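Local coordinates for 4-phosphoerythronate dehydrogenase (Lactobacillus jensenii, PDB 4PRK), which probably catalyses the NAD-dependent interconversion of pyruvate and D-lactate, as a member of the D-isomer specific 2-hydroxyacid dehydrogenase family, at residues K147-I152 and A199-L204; T206-S211 and A233-L238; D227-N232 and I253-L258; A242-A247 and K282-M287. All blocks are in the same frame, centred on the assembly; numbering follows the deposited sequence.

All four contacts belong to the NAD-binding Rossmann domain. Contacts 1 and 3 are pairings in one parallel sheet, with centres about 9 Å apart, and strands 201-204 and 229-232 lie side by side between their outer partners, 148-152 and 255-258. Contact 2 joins the loops that leave those two middle strands, about 16 Å from the centre of either pairing. Contact 4 sets helix 241-250 against helix 279-285, about 11 Å from the centre of contact 3, whose Leu258 reaches both Leu244 and Leu284. Contact 1 closes before the others open, whereas contacts 2 and 3 interleave along the chain, as do 3 and 4, so these three are built from overlapping chain segments.

Contact 1: residues K147-I152 and A199-L204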
loop_
_atom_site.group_PDB
_atom_site.type_symbol
_atom_site.label_atom_id
_atom_site.label_comp_id
_atom_site.label_asym_id
_atom_site.label_seq_id
_atom_site.Cartn_x
_atom_site.Cartn_y
_atom_site.Cartn_z
ATOM N N LYS A 147 4.162 -3.283 -15.244
ATOM C CA LYS A 147 3.411 -4.379 -15.832
ATOM C C LYS A 147 1.942 -4.158 -15.626
ATOM O O LYS A 147 1.532 -3.469 -14.663
ATOM C CB LYS A 147 3.853 -5.672 -15.141
ATOM C CG LYS A 147 5.279 -6.081 -15.467
ATOM C CD LYS A 147 5.283 -7.383 -16.231
ATOM C CE LYS A 147 6.647 -7.852 -16.698
ATOM N NZ LYS A 147 6.791 -7.495 -18.125
ATOM N N THR A 148 1.143 -4.805 -16.470
ATOM C CA THR A 148 -0.287 -4.891 -16.333
ATOM C C THR A 148 -0.636 -6.316 -15.935
ATOM O O THR A 148 -0.176 -7.296 -16.540
ATOM C CB THR A 148 -0.999 -4.582 -17.668
ATOM O OG1 THR A 148 -0.834 -3.203 -17.993
ATOM C CG2 THR A 148 -2.473 -4.832 -17.562
ATOM N N ILE A 149 -1.504 -6.428 -14.935
ATOM C CA ILE A 149 -1.929 -7.693 -14.423
ATOM C C ILE A 149 -3.323 -7.845 -14.933
ATOM O O ILE A 149 -4.104 -6.872 -14.950
ATOM C CB ILE A 149 -2.039 -7.677 -12.887
ATOM C CG1 ILE A 149 -0.802 -7.033 -12.240
ATOM C CG2 ILE A 149 -2.361 -9.048 -12.393
ATOM C CD1 ILE A 149 0.520 -7.810 -12.378
ATOM N N GLY A 150 -3.654 -9.058 -15.355
ATOM C CA GLY A 150 -4.984 -9.350 -15.855
ATOM C C GLY A 150 -5.559 -10.528 -15.147
ATOM O O GLY A 150 -4.960 -11.628 -15.099
ATOM N N LEU A 151 -6.683 -10.293 -14.534
ATOM C CA LEU A 151 -7.349 -11.318 -13.738
ATOM C C LEU A 151 -8.600 -11.834 -14.469
ATOM O O LEU A 151 -9.427 -11.032 -14.871
ATOM C CB LEU A 151 -7.772 -10.731 -12.385
ATOM C CG LEU A 151 -6.707 -10.081 -11.498
ATOM C CD1 LEU A 151 -7.400 -9.750 -10.169
ATOM C CD2 LEU A 151 -5.600 -11.039 -11.220
ATOM N N ILE A 152 -8.762 -13.153 -14.601
ATOM C CA ILE A 152 -9.974 -13.708 -15.229
ATOM C C ILE A 152 -10.821 -14.270 -14.129
ATOM O O ILE A 152 -10.529 -15.332 -13.611
ATOM C CB ILE A 152 -9.668 -14.832 -16.222
ATOM C CG1 ILE A 152 -8.636 -14.379 -17.261
ATOM C CG2 ILE A 152 -10.962 -15.235 -16.939
ATOM C CD1 ILE A 152 -9.022 -13.097 -17.953
ATOM N N ALA A 199 -2.767 -7.692 -20.781
ATOM C CA ALA A 199 -2.095 -8.109 -19.558
ATOM C C ALA A 199 -0.714 -8.659 -19.844
ATOM O O ALA A 199 -0.561 -9.448 -20.747
ATOM C CB ALA A 199 -2.909 -9.107 -18.776
ATOM N N ASP A 200 0.286 -8.268 -19.063
ATOM C CA ASP A 200 1.593 -8.959 -19.111
ATOM C C ASP A 200 1.643 -10.171 -18.192
ATOM O O ASP A 200 2.485 -11.060 -18.383
ATOM C CB ASP A 200 2.724 -8.034 -18.727
ATOM C CG ASP A 200 2.696 -6.751 -19.495
ATOM O OD1 ASP A 200 2.743 -6.799 -20.730
ATOM O OD2 ASP A 200 2.630 -5.702 -18.850
ATOM N N ILE A 201 0.786 -10.183 -17.159
ATOM C CA ILE A 201 0.661 -11.324 -16.243
ATOM C C ILE A 201 -0.800 -11.631 -16.036
ATOM O O ILE A 201 -1.566 -10.774 -15.608
ATOM C CB ILE A 201 1.264 -11.055 -14.862
ATOM C CG1 ILE A 201 2.797 -10.989 -14.932
ATOM C CG2 ILE A 201 0.849 -12.172 -13.932
ATOM C CD1 ILE A 201 3.456 -10.281 -13.768
ATOM N N ILE A 202 -1.190 -12.842 -16.380
ATOM C CA ILE A 202 -2.597 -13.261 -16.327
ATOM C C ILE A 202 -2.750 -14.250 -15.213
ATOM O O ILE A 202 -2.045 -15.248 -15.181
ATOM C CB ILE A 202 -3.028 -13.973 -17.633
ATOM C CG1 ILE A 202 -3.000 -12.938 -18.755
ATOM C CG2 ILE A 202 -4.411 -14.542 -17.464
ATOM C CD1 ILE A 202 -3.217 -13.454 -20.156
ATOM N N SER A 203 -3.689 -14.008 -14.328
ATOM C CA SER A 203 -3.937 -14.934 -13.269
ATOM C C SER A 203 -5.377 -15.310 -13.239
ATOM O O SER A 203 -6.230 -14.427 -13.343
ATOM C CB SER A 203 -3.491 -14.367 -11.908
ATOM O OG SER A 203 -3.801 -15.312 -10.895
ATOM N N LEU A 204 -5.646 -16.633 -13.078
ATOM C CA LEU A 204 -7.036 -17.184 -13.180
ATOM C C LEU A 204 -7.758 -17.351 -11.840
ATOM O O LEU A 204 -7.210 -17.930 -10.899
ATOM C CB LEU A 204 -7.028 -18.515 -13.880
ATOM C CG LEU A 204 -6.259 -18.551 -15.198
ATOM C CD1 LEU A 204 -6.278 -19.948 -15.802
ATOM C CD2 LEU A 204 -6.811 -17.526 -16.189
HETATM O O HOH W 1 5.529 -10.261 -18.701
HETATM O O HOH W 2 1.728 -3.398 -19.529
#
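Ile152 and Leu204 lie side by side and point the same way, with Ile152 CG1 3.8 Å from Leu204 CD2. On the opposite face of the sheet Ile149 and Ile201 do likewise, their CD1 atoms 4.1 Å apart. In Ile149, CG1 stands beside the backbone N (chi1 -47°) and a second bend turns CD1 toward the neighbouring strand. Gly150 has Ala199 CB 3.5 Å from its N; a modelled CB on the glycine would collide with that methyl group, evidence that this spot is too tight for a side chain.

The strands run parallel, their axes 22° apart. Strands 148-152 and 201-204 are the first and fourth of the Rossmann sheet in chain order, adjacent where its two halves meet, and 148-152 leads into a glycine-rich turn consistent with dinucleotide binding. Both polar backbone atoms of Gly150 face strand 201-204: its N gives a bond to Ile201 O (2.7 Å), while its O accepts from Ser203 N (2.8 Å), so the two bonds flank Ile202. Ile152 N continues the ladder to Ser203 O.

At the polar edge Thr148 O takes two donors, Ile201 N and Asp200 N. Asp200 OD2 receives Thr148 N at 2.9 Å on its anti side, 28° out of the carboxylate plane, and also accepts from a water that touches Thr148 OG1. Its other oxygen, OD1, forms a salt bridge with Lys225. With an alanine at Asp200, Thr148 N would probably lose its acceptor and Lys225 its counter-charge. The bent Lys147 chain passes Asp200 CB at its CD (3.6 Å), and a second water links Lys147 NZ to Asp200 O.

Contact 2: residues T206-S211 and A233-L238; sequences TPLLKS and AARGEL
Leu208 holds its CG anti to the backbone N (chi1 175°), which carries both methyl groups across to Arg235 and Glu237. Arg235 answers by curling: three successive torsions near -60° fold the chain back and bring the guanidinium beneath the leucine. Leu208 CD2 sits over one face of that group, offset toward its rim, its nearest guanidinium atom being Arg235 NH1 at 3.9 Å. Glu237, bent at chi2, slants across Leu208 and places OE1 3.6 Å from Leu208 CD2.

Deeper in, Leu238 CD1 packs on Thr206 O at 3.6 Å, and Leu208 CD1 approaches Leu238 CD2 at 4.2 Å. Thr206 OG1 is itself hydrogen-bonded to Ile152 O, which ties this loop to the strand end. The two segments follow the neighbouring strands 201-204 and 229-232, so they meet beyond the C-terminal edge of the Rossmann sheet, the side where such domains bind their cofactor.

One water joins the segments: it accepts from Arg235 NH2 (3.1 Å) in the guanidinium plane, and weakly from Leu208 N. The leucine thus occupies a face, where the guanidinium has no N-H to offer, and the polar edge keeps its capacity for in-plane partners.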
loop_
_atom_site.group_PDB
_atom_site.type_symbol
_atom_site.label_atom_id
_atom_site.label_comp_id
_atom_site.label_asym_id
_atom_site.label_seq_id
_atom_site.Cartn_x
_atom_site.Cartn_y
_atom_site.Cartn_z
ATOM N N THR A 206 -11.478 -18.207 -11.694
ATOM C CA THR A 206 -12.792 -18.501 -12.238
ATOM C C THR A 206 -13.188 -19.874 -11.708
ATOM O O THR A 206 -12.356 -20.768 -11.658
ATOM C CB THR A 206 -12.769 -18.490 -13.796
ATOM O OG1 THR A 206 -12.631 -17.158 -14.262
ATOM C CG2 THR A 206 -14.030 -19.046 -14.392
ATOM N N PRO A 207 -14.464 -20.037 -11.284
ATOM C CA PRO A 207 -14.915 -21.375 -10.859
ATOM C C PRO A 207 -14.923 -22.300 -12.036
ATOM O O PRO A 207 -15.246 -21.878 -13.129
ATOM C CB PRO A 207 -16.359 -21.136 -10.381
ATOM C CG PRO A 207 -16.760 -19.866 -10.989
ATOM C CD PRO A 207 -15.522 -19.026 -11.130
ATOM N N LEU A 208 -14.537 -23.546 -11.824
ATOM C CA LEU A 208 -14.663 -24.568 -12.855
ATOM C C LEU A 208 -16.099 -24.970 -12.951
ATOM O O LEU A 208 -16.684 -25.430 -11.987
ATOM C CB LEU A 208 -13.838 -25.806 -12.525
ATOM C CG LEU A 208 -14.056 -26.933 -13.534
ATOM C CD1 LEU A 208 -13.694 -26.440 -14.930
ATOM C CD2 LEU A 208 -13.262 -28.185 -13.166
ATOM N N LEU A 209 -16.654 -24.794 -14.127
ATOM C CA LEU A 209 -18.012 -25.181 -14.442
ATOM C C LEU A 209 -17.997 -25.759 -15.832
ATOM O O LEU A 209 -16.994 -25.664 -16.543
ATOM C CB LEU A 209 -18.894 -23.941 -14.450
ATOM C CG LEU A 209 -18.921 -23.055 -13.205
ATOM C CD1 LEU A 209 -19.209 -21.640 -13.652
ATOM C CD2 LEU A 209 -19.960 -23.533 -12.190
ATOM N N LYS A 210 -19.116 -26.324 -16.257
ATOM C CA LYS A 210 -19.216 -26.828 -17.609
ATOM C C LYS A 210 -18.807 -25.730 -18.590
ATOM O O LYS A 210 -17.974 -25.954 -19.458
ATOM C CB LYS A 210 -20.627 -27.304 -17.884
ATOM C CG LYS A 210 -20.885 -27.763 -19.320
ATOM C CD LYS A 210 -22.339 -28.245 -19.482
ATOM C CE LYS A 210 -22.742 -28.525 -20.926
ATOM N NZ LYS A 210 -24.209 -28.328 -21.088
ATOM N N SER A 211 -19.349 -24.533 -18.427
ATOM C CA SER A 211 -19.073 -23.481 -19.369
ATOM C C SER A 211 -17.648 -22.930 -19.347
ATOM O O SER A 211 -17.314 -22.159 -20.241
ATOM C CB SER A 211 -20.000 -22.321 -19.122
ATOM O OG SER A 211 -19.717 -21.754 -17.853
ATOM N N ALA A 233 -3.714 -20.846 -10.375
ATOM C CA ALA A 233 -3.847 -21.386 -9.046
ATOM C C ALA A 233 -5.311 -21.547 -8.691
ATOM O O ALA A 233 -5.649 -21.641 -7.498
ATOM C CB ALA A 233 -3.172 -20.501 -8.029
ATOM N N ALA A 234 -6.143 -21.638 -9.713
ATOM C CA ALA A 234 -7.552 -21.880 -9.517
ATOM C C ALA A 234 -7.923 -23.344 -9.772
ATOM O O ALA A 234 -8.022 -24.106 -8.847
ATOM C CB ALA A 234 -8.368 -20.952 -10.400
ATOM N N ARG A 235 -8.092 -23.753 -11.017
ATOM C CA ARG A 235 -8.448 -25.147 -11.294
ATOM C C ARG A 235 -7.827 -25.554 -12.591
ATOM O O ARG A 235 -7.887 -24.810 -13.584
ATOM C CB ARG A 235 -9.960 -25.312 -11.381
ATOM C CG ARG A 235 -10.776 -24.986 -10.132
ATOM C CD ARG A 235 -10.526 -25.892 -8.946
ATOM N NE ARG A 235 -10.844 -27.289 -9.237
ATOM C CZ ARG A 235 -12.058 -27.820 -9.189
ATOM N NH1 ARG A 235 -12.208 -29.091 -9.526
ATOM N NH2 ARG A 235 -13.125 -27.102 -8.860
ATOM N N GLY A 236 -7.160 -26.706 -12.599
ATOM C CA GLY A 236 -6.429 -27.135 -13.788
ATOM C C GLY A 236 -7.279 -27.177 -15.056
ATOM O O GLY A 236 -6.817 -26.827 -16.143
ATOM N N GLU A 237 -8.532 -27.603 -14.928
ATOM C CA GLU A 237 -9.328 -27.872 -16.119
ATOM C C GLU A 237 -9.764 -26.598 -16.847
ATOM O O GLU A 237 -10.393 -26.652 -17.918
ATOM C CB GLU A 237 -10.562 -28.686 -15.757
ATOM C CG GLU A 237 -10.259 -30.101 -15.265
ATOM C CD GLU A 237 -9.767 -30.153 -13.826
ATOM O OE1 GLU A 237 -9.761 -29.108 -13.114
ATOM O OE2 GLU A 237 -9.347 -31.256 -13.445
ATOM N N LEU A 238 -9.429 -25.449 -16.276
ATOM C CA LEU A 238 -9.679 -24.192 -16.944
ATOM C C LEU A 238 -8.777 -24.012 -18.112
ATOM O O LEU A 238 -9.088 -23.238 -18.979
ATOM C CB LEU A 238 -9.427 -23.022 -16.010
ATOM C CG LEU A 238 -10.308 -22.928 -14.789
ATOM C CD1 LEU A 238 -9.773 -21.762 -13.968
ATOM C CD2 LEU A 238 -11.753 -22.722 -15.204
HETATM O O HOH W 3 -13.855 -24.141 -8.567
#

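Contact 3: residues D227-N232 and I253-L258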
loop_
_atom_site.group_PDB
_atom_site.type_symbol
_atom_site.label_atom_id
_atom_site.label_comp_id
_atom_site.label_asym_id
_atom_site.label_seq_id
_atom_site.Cartn_x
_atom_site.Cartn_y
_atom_site.Cartn_z
ATOM N N ASP A 227 5.235 -12.171 -24.564
ATOM C CA ASP A 227 6.026 -12.222 -23.308
ATOM C C ASP A 227 5.095 -12.328 -22.080
ATOM O O ASP A 227 5.495 -11.995 -20.999
ATOM C CB ASP A 227 7.037 -11.050 -23.202
ATOM C CG ASP A 227 6.448 -9.726 -23.640
ATOM O OD1 ASP A 227 5.243 -9.694 -23.993
ATOM O OD2 ASP A 227 7.170 -8.698 -23.641
ATOM N N ALA A 228 3.875 -12.843 -22.267
ATOM C CA ALA A 228 2.880 -12.983 -21.172
ATOM C C ALA A 228 3.221 -14.129 -20.265
ATOM O O ALA A 228 3.803 -15.129 -20.680
ATOM C CB ALA A 228 1.465 -13.209 -21.695
ATOM N N ILE A 229 2.846 -13.964 -19.009
ATOM C CA ILE A 229 3.070 -14.963 -17.980
ATOM C C ILE A 229 1.682 -15.371 -17.535
ATOM O O ILE A 229 0.870 -14.498 -17.183
ATOM C CB ILE A 229 3.821 -14.359 -16.784
ATOM C CG1 ILE A 229 5.189 -13.828 -17.195
ATOM C CG2 ILE A 229 3.953 -15.372 -15.643
ATOM C CD1 ILE A 229 5.972 -13.134 -16.087
ATOM N N LEU A 230 1.398 -16.670 -17.611
ATOM C CA LEU A 230 0.106 -17.183 -17.276
ATOM C C LEU A 230 0.212 -17.852 -15.915
ATOM O O LEU A 230 1.079 -18.662 -15.713
ATOM C CB LEU A 230 -0.379 -18.233 -18.299
ATOM C CG LEU A 230 -1.728 -18.897 -17.860
ATOM C CD1 LEU A 230 -2.823 -17.847 -17.741
ATOM C CD2 LEU A 230 -2.227 -20.007 -18.801
ATOM N N ILE A 231 -0.681 -17.521 -14.991
ATOM C CA ILE A 231 -0.682 -18.151 -13.673
ATOM C C ILE A 231 -2.026 -18.797 -13.471
ATOM O O ILE A 231 -3.012 -18.129 -13.593
ATOM C CB ILE A 231 -0.480 -17.104 -12.560
ATOM C CG1 ILE A 231 0.858 -16.381 -12.668
ATOM C CG2 ILE A 231 -0.619 -17.762 -11.190
ATOM C CD1 ILE A 231 2.085 -17.242 -12.492
ATOM N N ASN A 232 -2.060 -20.089 -13.139
ATOM C CA ASN A 232 -3.288 -20.803 -12.727
ATOM C C ASN A 232 -3.132 -21.491 -11.367
ATOM O O ASN A 232 -2.553 -22.595 -11.237
ATOM C CB ASN A 232 -3.664 -21.895 -13.711
ATOM C CG ASN A 232 -5.023 -22.500 -13.406
ATOM O OD1 ASN A 232 -5.821 -21.919 -12.646
ATOM N ND2 ASN A 232 -5.302 -23.648 -13.999
ATOM N N ILE A 253 3.819 -17.555 -25.433
ATOM C CA ILE A 253 3.835 -16.909 -24.087
ATOM C C ILE A 253 5.223 -17.106 -23.508
ATOM O O ILE A 253 5.988 -17.973 -23.981
ATOM C CB ILE A 253 2.789 -17.507 -23.094
ATOM C CG1 ILE A 253 3.152 -18.938 -22.715
ATOM C CG2 ILE A 253 1.354 -17.427 -23.630
ATOM C CD1 ILE A 253 2.272 -19.513 -21.614
ATOM N N ALA A 254 5.554 -16.340 -22.474
ATOM C CA ALA A 254 6.923 -16.363 -21.948
ATOM C C ALA A 254 7.138 -17.381 -20.799
ATOM O O ALA A 254 8.259 -17.857 -20.597
ATOM C CB ALA A 254 7.331 -14.972 -21.505
ATOM N N ALA A 255 6.052 -17.747 -20.094
ATOM C CA ALA A 255 6.141 -18.494 -18.859
ATOM C C ALA A 255 4.774 -18.870 -18.309
ATOM O O ALA A 255 3.776 -18.263 -18.652
ATOM C CB ALA A 255 6.915 -17.694 -17.800
ATOM N N ALA A 256 4.766 -19.834 -17.383
ATOM C CA ALA A 256 3.538 -20.282 -16.771
ATOM C C ALA A 256 3.846 -20.772 -15.391
ATOM O O ALA A 256 4.855 -21.430 -15.201
ATOM C CB ALA A 256 2.943 -21.425 -17.577
ATOM N N GLY A 257 2.964 -20.450 -14.450
ATOM C CA GLY A 257 3.033 -20.954 -13.074
ATOM C C GLY A 257 1.708 -21.652 -12.740
ATOM O O GLY A 257 0.626 -21.027 -12.729
ATOM N N LEU A 258 1.784 -22.964 -12.505
ATOM C CA LEU A 258 0.584 -23.768 -12.343
ATOM C C LEU A 258 0.633 -24.387 -10.994
ATOM O O LEU A 258 1.603 -25.055 -10.685
ATOM C CB LEU A 258 0.510 -24.864 -13.406
ATOM C CG LEU A 258 0.839 -24.393 -14.846
ATOM C CD1 LEU A 258 1.060 -25.562 -15.759
ATOM C CD2 LEU A 258 -0.245 -23.529 -15.429
#
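Leu230 is bonded on either side of Ala256: its N donates to Ala255 O (3.0 Å), and its O accepts from Gly257 N (2.9 Å). Next along, Asn232 N donates to Gly257 O, with a C=O...N angle of 166°, close to the direction of the carbonyl. At the other end Ala228 O accepts Ala254 N at 2.8 Å in the carbonyl plane; the longer approach of Ala255 N to the same oxygen is only a weak bond. The N-to-C directions of strands 229-232 and 255-258 differ by 8°, a parallel pairing that closes the beta-alpha-beta unit formed with helix 241-250.

CA-H...O contacts fill in between these bonds. Ala256 CA lies 3.1 Å from Leu230 O, and Ile231 CA is 3.3 Å from Gly257 O.

Apolar contact is light, because the second strand is mostly alanine and glycine. Ile231 has chi1 and chi2 both near -60°, which swings CD1 over the glycine to 3.9 Å from Gly257 CA; a modelled CB there would clash with CD1. On the face of Ile229, Ile231 and Ala255 lies helix 103-118, while Leu244 of helix 241-250 covers Ile253, Ala256 and Leu258 on the other.

The one buried polar side chain is accounted for close by: Asn232 OD1 accepts from Ala234 N and ND2 donates to Arg235 O, while its CB rests 4.2 Å from Leu258 CD2. Cohesion between the strands therefore rests chiefly on main-chain bonds, and the small residues of 255-258 let bulkier groups from the neighbouring strand and helices pack against strand 255-258.

Contact 4: residues A242-A247 and K282-M287; sequences AALIEA and KKLAAM
Ile245 meets Lys283, Leu284 and Met287 without a ring, amide, carboxylate or guanidinium in the contact, so there are no side-chain faces or edges to assign; the flat group touched is the peptide of Ile245, whose O has Met287 CE 4.1 Å away. This is helix-to-helix packing in the Rossmann domain: helix 241-250, the connection between strands 229-232 and 255-258, packs against Lys283, Leu284 and Met287 of the segment 282-287. The backbones come nearest at Ile245 and Leu284, with CA atoms 7.1 Å apart.

The branches of Ile245 divide its neighbours between them, with Lys283 touched by two of them. CG1, beside the backbone N at chi1 -77°, lies 3.8 Å from Leu284 CD2 as the two side chains cross obliquely. From CG1 the chain runs on extended, taking CD1 to 4.1 Å from Lys283 CB. CG2 meets the aliphatic part of Lys283 at CD, 4.0 Å away, and the two side chains cross at about a right angle. Met287 stretches straight beyond CG, so its terminal methyl reaches the same CG2. Replacing Ile245 by alanine would remove CG1, CG2 and CD1, and is likely to leave Leu284 CD2 and the Lys283 methylenes without their apolar partner and a gap between the helices.

Leu244 and Leu284 both continue inward to Leu258 of the sheet, and Phe221 of helix 218-223 also packs on Leu244. Elsewhere on helix 279-285, Ala285 O accepts a hydrogen bond from Lys125 NZ of the second subunit. Between the helices themselves, Leu244 CD2 and Leu284 CD2 stand 4.5 Å apart.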
loop_
_atom_site.group_PDB
_atom_site.type_symbol
_atom_site.label_atom_id
_atom_site.label_comp_id
_atom_site.label_asym_id
_atom_site.label_seq_id
_atom_site.Cartn_x
_atom_site.Cartn_y
_atom_site.Cartn_z
ATOM N N ALA A 242 -2.403 -29.099 -23.412
ATOM C CA ALA A 242 -1.777 -29.281 -24.724
ATOM C C ALA A 242 -1.488 -27.929 -25.343
ATOM O O ALA A 242 -0.373 -27.668 -25.828
ATOM C CB ALA A 242 -2.725 -30.092 -25.649
ATOM N N ALA A 243 -2.510 -27.072 -25.353
ATOM C CA ALA A 243 -2.376 -25.719 -25.954
ATOM C C ALA A 243 -1.390 -24.888 -25.168
ATOM O O ALA A 243 -0.704 -24.065 -25.770
ATOM C CB ALA A 243 -3.701 -24.977 -26.009
ATOM N N LEU A 244 -1.326 -25.117 -23.846
ATOM C CA LEU A 244 -0.373 -24.423 -22.976
ATOM C C LEU A 244 1.063 -24.807 -23.375
ATOM O O LEU A 244 1.920 -23.945 -23.629
ATOM C CB LEU A 244 -0.672 -24.749 -21.493
ATOM C CG LEU A 244 0.394 -24.337 -20.459
ATOM C CD1 LEU A 244 0.674 -22.866 -20.551
ATOM C CD2 LEU A 244 0.042 -24.658 -19.020
ATOM N N ILE A 245 1.301 -26.114 -23.465
ATOM C CA ILE A 245 2.613 -26.659 -23.794
ATOM C C ILE A 245 3.110 -26.151 -25.159
ATOM O O ILE A 245 4.226 -25.679 -25.307
ATOM C CB ILE A 245 2.532 -28.204 -23.765
ATOM C CG1 ILE A 245 2.533 -28.685 -22.314
ATOM C CG2 ILE A 245 3.704 -28.810 -24.476
ATOM C CD1 ILE A 245 2.381 -30.170 -22.134
ATOM N N GLU A 246 2.238 -26.251 -26.146
ATOM C CA GLU A 246 2.498 -25.751 -27.470
ATOM C C GLU A 246 2.822 -24.254 -27.488
ATOM O O GLU A 246 3.773 -23.795 -28.115
ATOM C CB GLU A 246 1.243 -26.026 -28.272
ATOM C CG GLU A 246 1.381 -25.718 -29.728
ATOM C CD GLU A 246 0.195 -26.223 -30.539
ATOM O OE1 GLU A 246 -0.501 -27.172 -30.068
ATOM O OE2 GLU A 246 -0.012 -25.673 -31.649
ATOM N N ALA A 247 1.990 -23.484 -26.816
ATOM C CA ALA A 247 2.209 -22.053 -26.722
ATOM C C ALA A 247 3.600 -21.740 -26.151
ATOM O O ALA A 247 4.288 -20.874 -26.666
ATOM C CB ALA A 247 1.127 -21.425 -25.842
ATOM N N LYS A 282 5.599 -34.050 -17.231
ATOM C CA LYS A 282 7.039 -34.191 -17.471
ATOM C C LYS A 282 7.574 -33.128 -18.448
ATOM O O LYS A 282 8.668 -32.563 -18.253
ATOM C CB LYS A 282 7.379 -35.614 -17.971
ATOM C CG LYS A 282 7.199 -36.684 -16.898
ATOM C CD LYS A 282 7.485 -38.086 -17.406
ATOM C CE LYS A 282 7.249 -39.114 -16.317
ATOM N NZ LYS A 282 7.565 -40.538 -16.694
ATOM N N LYS A 283 6.799 -32.817 -19.479
ATOM C CA LYS A 283 7.167 -31.728 -20.369
ATOM C C LYS A 283 7.249 -30.421 -19.590
ATOM O O LYS A 283 8.212 -29.694 -19.739
ATOM C CB LYS A 283 6.196 -31.566 -21.528
ATOM C CG LYS A 283 6.334 -32.633 -22.587
ATOM C CD LYS A 283 5.728 -32.165 -23.888
ATOM C CE LYS A 283 6.033 -33.133 -25.012
ATOM N NZ LYS A 283 4.861 -33.275 -25.928
ATOM N N LEU A 284 6.259 -30.136 -18.740
ATOM C CA LEU A 284 6.195 -28.818 -18.074
ATOM C C LEU A 284 7.356 -28.634 -17.090
ATOM O O LEU A 284 8.049 -27.625 -17.096
ATOM C CB LEU A 284 4.821 -28.626 -17.430
ATOM C CG LEU A 284 3.711 -28.404 -18.476
ATOM C CD1 LEU A 284 2.316 -28.517 -17.879
ATOM C CD2 LEU A 284 3.839 -27.059 -19.163
ATOM N N ALA A 285 7.607 -29.697 -16.347
ATOM C CA ALA A 285 8.594 -29.747 -15.297
ATOM C C ALA A 285 9.978 -29.570 -15.853
ATOM O O ALA A 285 10.874 -29.121 -15.138
ATOM C CB ALA A 285 8.501 -31.074 -14.574
ATOM N N ALA A 286 10.154 -29.878 -17.128
ATOM C CA ALA A 286 11.476 -29.738 -17.792
ATOM C C ALA A 286 11.736 -28.336 -18.300
ATOM O O ALA A 286 12.848 -28.034 -18.676
ATOM C CB ALA A 286 11.578 -30.733 -18.957
ATOM N N MET A 287 10.707 -27.486 -18.343
ATOM C CA MET A 287 10.843 -26.138 -18.885
ATOM C C MET A 287 11.333 -25.161 -17.791
ATOM O O MET A 287 10.716 -25.037 -16.740
ATOM C CB MET A 287 9.509 -25.679 -19.480
ATOM C CG MET A 287 9.074 -26.390 -20.779
ATOM S SD MET A 287 7.398 -25.868 -21.268
ATOM C CE MET A 287 7.088 -26.912 -22.701
#